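Local coordinates for protein citrate synthase (PDB 4TVM) that catalyses the condensation of oxaloacetate with acetyl-CoA and water to give citrate and CoA, a step of the Krebs cycle in Mycobacterium tuberculosis, at residues 253-256 / 257-261. Sequence-based numbering, arbitrary orientation.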
ATOM      1  N   THR A 253       4.534  -8.183  -1.883  1.00 43.22           N
ATOM      2  CA  THR A 253       4.607  -6.742  -1.758  1.00 40.51           C
ATOM      3  C   THR A 253       3.197  -6.196  -1.819  1.00 36.64           C
ATOM      4  O   THR A 253       2.840  -5.289  -1.062  1.00 34.64           O
ATOM      5  CB  THR A 253       5.527  -6.135  -2.829  1.00 44.76           C
ATOM      6  OG1 THR A 253       6.769  -6.864  -2.859  1.00 40.74           O
ATOM      7  CG2 THR A 253       5.776  -4.667  -2.536  1.00 46.80           C
ATOM      8  N   SER A 254       2.358  -6.793  -2.652  1.00 37.54           N
ATOM      9  CA  SER A 254       0.930  -6.398  -2.685  1.00 38.77           C
ATOM     10  C   SER A 254       0.165  -6.692  -1.377  1.00 37.20           C
ATOM     11  O   SER A 254      -0.652  -5.877  -0.944  1.00 36.05           O
ATOM     12  CB  SER A 254       0.229  -7.032  -3.875  1.00 42.32           C
ATOM     13  OG  SER A 254       1.099  -7.082  -4.998  1.00 41.04           O
ATOM     14  N   ILE A 255       0.456  -7.812  -0.714  1.00 34.23           N
ATOM     15  CA  ILE A 255      -0.211  -8.123   0.584  1.00 32.84           C
ATOM     16  C   ILE A 255       0.254  -7.180   1.685  1.00 33.31           C
ATOM     17  O   ILE A 255      -0.507  -6.690   2.542  1.00 30.75           O
ATOM     18  CB  ILE A 255       0.102  -9.553   1.009  1.00 33.18           C
ATOM     19  CG1 ILE A 255      -0.569 -10.539   0.055  1.00 34.21           C
ATOM     20  CG2 ILE A 255      -0.282  -9.807   2.460  1.00 36.63           C
ATOM     21  CD1 ILE A 255      -2.059 -10.362  -0.073  1.00 34.69           C
ATOM     22  N   SER A 256       1.543  -6.936   1.674  1.00 32.62           N
ATOM     23  CA  SER A 256       2.069  -5.957   2.548  1.00 33.08           C
ATOM     24  C   SER A 256       1.327  -4.641   2.426  1.00 32.95           C
ATOM     25  O   SER A 256       1.017  -4.031   3.419  1.00 41.37           O
ATOM     26  CB  SER A 256       3.518  -5.748   2.236  1.00 35.60           C
ATOM     27  OG  SER A 256       3.947  -4.697   3.068  1.00 42.84           O
ATOM     28  N   GLY A 257       1.029  -4.188   1.215  1.00 32.67           N
ATOM     29  CA  GLY A 257       0.266  -2.949   1.060  1.00 30.13           C
ATOM     30  C   GLY A 257      -1.129  -3.052   1.611  1.00 29.94           C
ATOM     31  O   GLY A 257      -1.654  -2.125   2.201  1.00 31.80           O
ATOM     32  N   GLY A 258      -1.752  -4.195   1.421  1.00 33.34           N
ATOM     33  CA  GLY A 258      -3.000  -4.457   2.084  1.00 31.11           C
ATOM     34  C   GLY A 258      -2.794  -4.367   3.578  1.00 32.34           C
ATOM     35  O   GLY A 258      -3.674  -3.847   4.273  1.00 31.71           O
ATOM     36  N   ILE A 259      -1.659  -4.861   4.084  1.00 30.75           N
ATOM     37  CA  ILE A 259      -1.452  -4.901   5.548  1.00 37.19           C
ATOM     38  C   ILE A 259      -1.254  -3.498   6.116  1.00 43.24           C
ATOM     39  O   ILE A 259      -1.740  -3.192   7.226  1.00 43.04           O
ATOM     40  CB  ILE A 259      -0.242  -5.779   5.956  1.00 38.47           C
ATOM     41  CG1 ILE A 259      -0.576  -7.256   5.740  1.00 38.43           C
ATOM     42  CG2 ILE A 259       0.111  -5.588   7.419  1.00 39.15           C
ATOM     43  CD1 ILE A 259       0.646  -8.104   5.571  1.00 38.23           C
ATOM     44  N   ASN A 260      -0.532  -2.657   5.367  1.00 40.94           N
ATOM     45  CA  ASN A 260      -0.354  -1.275   5.769  1.00 41.27           C
ATOM     46  C   ASN A 260      -1.704  -0.531   5.727  1.00 40.07           C
ATOM     47  O   ASN A 260      -2.009   0.255   6.635  1.00 33.92           O
ATOM     48  CB  ASN A 260       0.637  -0.561   4.862  1.00 43.43           C
ATOM     49  CG  ASN A 260       2.042  -1.110   4.945  1.00 45.84           C
ATOM     50  OD1 ASN A 260       2.435  -1.738   5.915  1.00 51.93           O
ATOM     51  ND2 ASN A 260       2.816  -0.856   3.912  1.00 46.56           N
ATOM     52  N   ALA A 261      -2.497  -0.733   4.672  1.00 36.65           N
ATOM     53  CA  ALA A 261      -3.825  -0.049   4.598  1.00 38.08           C
ATOM     54  C   ALA A 261      -4.684  -0.453   5.772  1.00 38.02           C
ATOM     55  O   ALA A 261      -5.345   0.366   6.378  1.00 42.10           O
ATOM     56  CB  ALA A 261      -4.559  -0.357   3.308  1.00 35.14           C
TER
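Thr253 O accepts the amide of Gly257 at 3.1 Å (Gly257 N), the first of four successive i to i+4 bonds in two and a half buried turns of helix 251-262. The Thr253 side chain packs on Trp263 of the second subunit. Ser254 repeats the pattern, its O taking Gly258 N at 3.1 Å, while its hydroxyl is engaged elsewhere by Asn250 O and Trp399 NE1. At Ile255 the backbone bond places Ile259 N 2.7 Å from Ile255 O, with an N-H...O angle of 140°. With CG1 beside the backbone N (chi1 -68°), the CG2 methyl of Ile255 stands anti to that N and meets CD1 of Ile259 at 3.7 Å. Both isoleucines rest on Trp395 of helix 383-403, and Ile259 also touches Met134 and Val141 of helix 133-147. At Ser256, the carbonyl oxygen receives Asn260 N at 2.8 Å and also a weak bond from Ile259 N. The Ser256 hydroxyl makes a weak hydrogen bond to Asn142 ND2 of helix 133-147. The turns thus join an isoleucine pair, set against helices 383-403 and 133-147, to the dimer interface, where Ala261 O is bonded to Ser247 OG of the second subunit. The buried carbonyls of Thr253 to Ser256 are satisfied by amides within the helix, those of Gly257 and Gly258 among them.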